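Local atomic coordinates of putative thioesterase (Escherichia coli, PDB entry 5UGZ), a protein that probably acts as a type II thioesterase of the colibactin NRPS/PKS pathway, hydrolysing thioesters to release biosynthetic intermediates. Residues 92-97 and 109-114; 103-108 and 188-193. All blocks are in the same frame, centred on the assembly; numbering follows the deposited sequence.

Contact 1: residues 92-97 and 109-114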
loop_
_atom_site.group_PDB
_atom_site.type_symbol
_atom_site.label_atom_id
_atom_site.label_comp_id
_atom_site.label_asym_id
_atom_site.label_seq_id
_atom_site.Cartn_x
_atom_site.Cartn_y
_atom_site.Cartn_z
ATOM N N TYR A 92 -1.120 -16.531 2.546
ATOM C CA TYR A 92 -1.589 -15.161 2.376
ATOM C C TYR A 92 -0.515 -14.329 1.686
ATOM O O TYR A 92 0.671 -14.672 1.692
ATOM C CB TYR A 92 -1.990 -14.547 3.728
ATOM C CG TYR A 92 -0.827 -14.237 4.643
ATOM C CD1 TYR A 92 -0.240 -12.983 4.640
ATOM C CD2 TYR A 92 -0.317 -15.195 5.505
ATOM C CE1 TYR A 92 0.802 -12.693 5.448
ATOM C CE2 TYR A 92 0.760 -14.914 6.326
ATOM C CZ TYR A 92 1.311 -13.651 6.293
ATOM O OH TYR A 92 2.376 -13.319 7.109
ATOM N N ALA A 93 -0.959 -13.240 1.069
ATOM C CA ALA A 93 -0.095 -12.235 0.470
ATOM C C ALA A 93 -0.543 -10.874 0.975
ATOM O O ALA A 93 -1.597 -10.749 1.590
ATOM C CB ALA A 93 -0.152 -12.272 -1.058
ATOM N N ILE A 94 0.261 -9.847 0.709
ATOM C CA ILE A 94 -0.053 -8.478 1.095
ATOM C C ILE A 94 0.261 -7.549 -0.065
ATOM O O ILE A 94 1.366 -7.589 -0.613
ATOM C CB ILE A 94 0.717 -8.032 2.348
ATOM C CG1 ILE A 94 0.677 -9.160 3.388
ATOM C CG2 ILE A 94 0.144 -6.692 2.866
ATOM C CD1 ILE A 94 1.328 -8.844 4.699
ATOM N N PHE A 95 -0.714 -6.721 -0.439
ATOM C CA PHE A 95 -0.554 -5.696 -1.452
ATOM C C PHE A 95 -0.818 -4.350 -0.795
ATOM O O PHE A 95 -1.768 -4.214 -0.024
ATOM C CB PHE A 95 -1.530 -5.922 -2.637
ATOM C CG PHE A 95 -1.464 -4.858 -3.697
ATOM C CD1 PHE A 95 -2.081 -3.623 -3.507
ATOM C CD2 PHE A 95 -0.780 -5.083 -4.883
ATOM C CE1 PHE A 95 -2.015 -2.623 -4.474
ATOM C CE2 PHE A 95 -0.717 -4.083 -5.867
ATOM C CZ PHE A 95 -1.336 -2.853 -5.654
ATOM N N GLY A 96 0.020 -3.365 -1.093
ATOM C CA GLY A 96 -0.222 -2.001 -0.647
ATOM C C GLY A 96 0.283 -1.043 -1.696
ATOM O O GLY A 96 1.263 -1.325 -2.382
ATOM N N HIS A 97 -0.409 0.089 -1.845
ATOM C CA HIS A 97 -0.010 1.144 -2.774
ATOM C C HIS A 97 0.463 2.354 -1.980
ATOM O O HIS A 97 -0.217 2.801 -1.048
ATOM C CB HIS A 97 -1.150 1.549 -3.720
ATOM C CG HIS A 97 -0.723 2.479 -4.826
ATOM N ND1 HIS A 97 -0.157 2.036 -6.004
ATOM C CD2 HIS A 97 -0.763 3.829 -4.922
ATOM C CE1 HIS A 97 0.120 3.070 -6.778
ATOM N NE2 HIS A 97 -0.236 4.169 -6.143
ATOM N N HIS A 109 6.480 -7.555 8.885
ATOM C CA HIS A 109 7.440 -7.817 9.953
ATOM C C HIS A 109 6.765 -7.852 11.318
ATOM O O HIS A 109 7.178 -8.624 12.182
ATOM C CB HIS A 109 8.559 -6.782 9.910
ATOM C CG HIS A 109 9.527 -6.996 8.782
ATOM N ND1 HIS A 109 10.547 -7.920 8.844
ATOM C CD2 HIS A 109 9.630 -6.408 7.565
ATOM C CE1 HIS A 109 11.239 -7.890 7.718
ATOM N NE2 HIS A 109 10.704 -6.977 6.927
ATOM N N TYR A 110 5.708 -7.053 11.518
ATOM C CA TYR A 110 4.961 -7.067 12.774
ATOM C C TYR A 110 4.181 -8.368 12.927
ATOM O O TYR A 110 4.055 -8.900 14.034
ATOM C CB TYR A 110 4.032 -5.843 12.808
ATOM C CG TYR A 110 3.192 -5.592 14.056
ATOM C CD1 TYR A 110 3.649 -4.758 15.082
ATOM C CD2 TYR A 110 1.916 -6.133 14.175
ATOM C CE1 TYR A 110 2.871 -4.492 16.202
ATOM C CE2 TYR A 110 1.139 -5.877 15.291
ATOM C CZ TYR A 110 1.631 -5.064 16.304
ATOM O OH TYR A 110 0.856 -4.818 17.407
ATOM N N ILE A 111 3.641 -8.887 11.824
ATOM C CA ILE A 111 3.016 -10.206 11.831
ATOM C C ILE A 111 4.046 -11.263 12.209
ATOM O O ILE A 111 3.819 -12.095 13.096
ATOM C CB ILE A 111 2.377 -10.491 10.453
ATOM C CG1 ILE A 111 1.120 -9.632 10.247
ATOM C CG2 ILE A 111 2.098 -11.987 10.239
ATOM C CD1 ILE A 111 0.669 -9.504 8.795
ATOM N N LEU A 112 5.211 -11.225 11.554
ATOM C CA LEU A 112 6.282 -12.172 11.857
ATOM C C LEU A 112 6.745 -12.059 13.312
ATOM O O LEU A 112 6.961 -13.081 13.974
ATOM C CB LEU A 112 7.450 -11.965 10.885
ATOM C CG LEU A 112 7.277 -12.559 9.477
ATOM C CD1 LEU A 112 8.361 -12.048 8.565
ATOM C CD2 LEU A 112 7.321 -14.059 9.522
ATOM N N ASP A 113 6.893 -10.831 13.834
ATOM C CA ASP A 113 7.192 -10.643 15.262
ATOM C C ASP A 113 6.166 -11.303 16.176
ATOM O O ASP A 113 6.474 -11.574 17.344
ATOM C CB ASP A 113 7.246 -9.160 15.641
ATOM C CG ASP A 113 8.377 -8.426 14.990
ATOM O OD1 ASP A 113 9.322 -9.082 14.502
ATOM O OD2 ASP A 113 8.319 -7.180 14.974
ATOM N N HIS A 114 4.942 -11.518 15.694
ATOM C CA HIS A 114 3.918 -12.197 16.472
ATOM C C HIS A 114 3.974 -13.717 16.349
ATOM O O HIS A 114 3.285 -14.411 17.097
ATOM C CB HIS A 114 2.534 -11.684 16.065
ATOM C CG HIS A 114 2.143 -10.412 16.752
ATOM N ND1 HIS A 114 2.677 -9.191 16.413
ATOM C CD2 HIS A 114 1.294 -10.177 17.778
ATOM C CE1 HIS A 114 2.154 -8.257 17.184
ATOM N NE2 HIS A 114 1.315 -8.830 18.024
#
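Tyr92 and Ile94 of strand 91-97 meet Ile111 near the end of helix 99-113. Strand and helix belong to the beta-alpha-beta unit 91-97, 99-113, 121-125 of an alpha/beta-hydrolase fold, the fold expected of this thioesterase family. The closest approach is between Tyr92 OH and Ile111 CG2, at 3.4 Å. The methyl meets the phenol end of the ring obliquely, and Tyr92 CZ lies 4.4 Å from the same Ile111 CG2. The two side chains run past each other in opposite directions. The second touch is methyl to methyl: Ile94 CD1 lies 4.2 Å from Ile111 CD1. Ile94 CD1 also sits at the edge of the Tyr92 ring, in its plane. Ile111 therefore meets two neighbours from the same side of the strand with its two branches.

Torsions explain this split. Ile111 has CG2 anti to its backbone N and CG1 anti to the carbonyl carbon (chi1 -72°). One branch goes to the tyrosine, the other to Ile94.

No hydrogen bond joins the two segments. The buried phenol is instead satisfied by the backbone O of Asp117, in the loop that follows the helix. Ile111 also packs on Tyr80 and Phe83 of helix 72-83. Further along the chain, the His114 side chain turns back to the carbonyl of Tyr110, and its ring is stacked with Tyr80. His114 ND1 gives a hydrogen bond of 2.8 Å to Tyr110 O, and that oxygen lies near the imidazole plane, 12° out of it.

Contact 2: residues 103-108 and 188-193; sequences MAFELV and QAKART
Lys190 reaches from the loop between helix 165-183 and strand 198-203 to Glu106 and Phe105 on helix 99-113. This helix follows the apparent nucleophile elbow in what is probably an alpha/beta-hydrolase fold. The loop has no regular structure here, and Lys190 makes the direct contacts to residues 103-108.

The tight part is a salt bridge. Lys190 NZ gives a hydrogen bond of 2.7 Å to Glu106 OE1. It arrives on the syn side of that oxygen, 20° out of the carboxylate plane. NZ is farther from the other oxygen, Glu106 OE2, at 3.3 Å, so the grip is uneven. The two side chains cross at about a right angle. Glu106 is bent at chi2 (-66°), and this curls its carboxylate round toward the Phe105 ring, with OE2 at the ring edge. Lys190 is also bent at chi2. Its CE packs 3.7 Å from Phe105 CE2, in an oblique approach to the ring. The buried Phe105 also meets His109 and Phe220 edge-to-face.

The looser side is bridged by water. Gln188 and Ala189 are exposed, and their side chains do not touch the helix. Glu106 OE2 is held by the Tyr185 hydroxyl and by water 1, which donates to it. The lysine ammonium has both a carboxylate and a water as partners, which probably favours its charged form. Water 1 links helix to loop backbone: it lies 2.8 Å from Glu106 OE2 and accepts from Lys190 NZ at 3.0 Å and from Gln188 N at 2.9 Å.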
loop_
_atom_site.group_PDB
_atom_site.type_symbol
_atom_site.label_atom_id
_atom_site.label_comp_id
_atom_site.label_asym_id
_atom_site.label_seq_id
_atom_site.Cartn_x
_atom_site.Cartn_y
_atom_site.Cartn_z
ATOM N N MET A 103 3.232 0.613 4.863
ATOM C CA MET A 103 2.485 -0.069 5.908
ATOM C C MET A 103 2.482 -1.575 5.694
ATOM O O MET A 103 2.602 -2.331 6.656
ATOM C CB MET A 103 1.058 0.486 5.980
ATOM C CG MET A 103 1.018 1.932 6.453
ATOM S SD MET A 103 -0.582 2.567 7.024
ATOM C CE MET A 103 -0.928 1.459 8.374
ATOM N N ALA A 104 2.359 -2.029 4.445
ATOM C CA ALA A 104 2.479 -3.456 4.165
ATOM C C ALA A 104 3.840 -3.992 4.595
ATOM O O ALA A 104 3.931 -5.082 5.174
ATOM C CB ALA A 104 2.239 -3.731 2.686
ATOM N N PHE A 105 4.908 -3.244 4.318
ATOM C CA PHE A 105 6.239 -3.680 4.719
ATOM C C PHE A 105 6.351 -3.795 6.232
ATOM O O PHE A 105 6.853 -4.794 6.754
ATOM C CB PHE A 105 7.296 -2.710 4.198
ATOM C CG PHE A 105 8.682 -3.027 4.689
ATOM C CD1 PHE A 105 9.434 -4.025 4.093
ATOM C CD2 PHE A 105 9.226 -2.329 5.757
ATOM C CE1 PHE A 105 10.716 -4.319 4.559
ATOM C CE2 PHE A 105 10.488 -2.608 6.225
ATOM C CZ PHE A 105 11.241 -3.608 5.625
ATOM N N GLU A 106 5.921 -2.759 6.947
ATOM C CA GLU A 106 6.025 -2.741 8.402
ATOM C C GLU A 106 5.091 -3.768 9.038
ATOM O O GLU A 106 5.430 -4.378 10.056
ATOM C CB GLU A 106 5.725 -1.324 8.907
ATOM C CG GLU A 106 6.794 -0.277 8.529
ATOM C CD GLU A 106 8.137 -0.535 9.218
ATOM O OE1 GLU A 106 8.117 -1.091 10.319
ATOM O OE2 GLU A 106 9.209 -0.195 8.674
ATOM N N LEU A 107 3.917 -3.967 8.437
ATOM C CA LEU A 107 2.925 -4.920 8.927
ATOM C C LEU A 107 3.391 -6.370 8.806
ATOM O O LEU A 107 3.110 -7.183 9.693
ATOM C CB LEU A 107 1.617 -4.732 8.159
ATOM C CG LEU A 107 0.519 -5.737 8.491
ATOM C CD1 LEU A 107 0.189 -5.683 9.984
ATOM C CD2 LEU A 107 -0.707 -5.468 7.638
ATOM N N VAL A 108 4.056 -6.736 7.703
ATOM C CA VAL A 108 4.510 -8.118 7.566
ATOM C C VAL A 108 5.523 -8.445 8.653
ATOM O O VAL A 108 5.441 -9.493 9.301
ATOM C CB VAL A 108 5.072 -8.408 6.149
ATOM C CG1 VAL A 108 6.303 -7.579 5.822
ATOM C CG2 VAL A 108 5.406 -9.897 6.013
ATOM N N GLN A 188 13.709 1.766 10.478
ATOM C CA GLN A 188 14.711 1.075 11.286
ATOM C C GLN A 188 14.840 -0.359 10.807
ATOM O O GLN A 188 13.844 -1.082 10.729
ATOM C CB GLN A 188 14.390 1.082 12.784
ATOM C CG GLN A 188 15.565 0.587 13.659
ATOM C CD GLN A 188 16.574 1.693 14.026
ATOM O OE1 GLN A 188 16.195 2.757 14.506
ATOM N NE2 GLN A 188 17.858 1.426 13.813
ATOM N N ALA A 189 16.069 -0.769 10.512
ATOM C CA ALA A 189 16.350 -2.127 10.070
ATOM C C ALA A 189 15.666 -3.182 10.933
ATOM O O ALA A 189 15.363 -2.944 12.109
ATOM C CB ALA A 189 17.862 -2.360 10.048
ATOM N N LYS A 190 15.439 -4.355 10.346
ATOM C CA LYS A 190 14.634 -5.417 10.933
ATOM C C LYS A 190 15.501 -6.582 11.426
ATOM O O LYS A 190 16.703 -6.664 11.160
ATOM C CB LYS A 190 13.604 -5.916 9.909
ATOM C CG LYS A 190 12.702 -4.827 9.312
ATOM C CD LYS A 190 11.685 -4.312 10.316
ATOM C CE LYS A 190 11.053 -3.043 9.814
ATOM N NZ LYS A 190 10.469 -2.271 10.937
ATOM N N ALA A 191 14.862 -7.503 12.143
ATOM C CA ALA A 191 15.534 -8.660 12.715
ATOM C C ALA A 191 15.569 -9.862 11.779
ATOM O O ALA A 191 15.919 -10.961 12.222
ATOM C CB ALA A 191 14.854 -9.070 14.025
ATOM N N ARG A 192 15.226 -9.689 10.507
ATOM C CA ARG A 192 15.028 -10.847 9.652
ATOM C C ARG A 192 14.904 -10.365 8.229
ATOM O O ARG A 192 14.413 -9.262 7.985
ATOM C CB ARG A 192 13.761 -11.602 10.035
ATOM C CG ARG A 192 12.563 -10.777 9.669
ATOM C CD ARG A 192 11.312 -11.496 9.921
ATOM N NE ARG A 192 11.074 -11.686 11.339
ATOM C CZ ARG A 192 10.641 -10.732 12.154
ATOM N NH1 ARG A 192 10.438 -9.496 11.708
ATOM N NH2 ARG A 192 10.421 -11.016 13.421
ATOM N N THR A 193 15.353 -11.198 7.297
ATOM C CA THR A 193 15.143 -10.986 5.869
ATOM C C THR A 193 13.928 -11.793 5.441
ATOM O O THR A 193 13.841 -12.992 5.737
ATOM C CB THR A 193 16.356 -11.420 5.037
ATOM O OG1 THR A 193 17.505 -10.672 5.432
ATOM C CG2 THR A 193 16.112 -11.138 3.578
HETATM O O HOH W 1 11.063 0.651 10.527
#

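In the fold
Contacts 1 and 2 share helix 99-113, and their centres are about 8 Å apart. In contact 1 the helix packs on the central sheet, while in contact 2 it meets a surface loop. Arg192 of that loop ties the two together. Its NH2 forms a salt bridge with Asp113 OD1 at 2.5 Å, and its NH1 probably hydrogen-bonds His109 ND1 at 3.3 Å. On the inner side Ile94 CG2 packs 3.6 Å from Ala104 CB. Strand 91-97 carries Gly96 and runs on to Ser98 and Gly100, a GxSxG pattern consistent with a nucleophile elbow. Both contacts thus involve the strand or helix that flanks this probable catalytic turn.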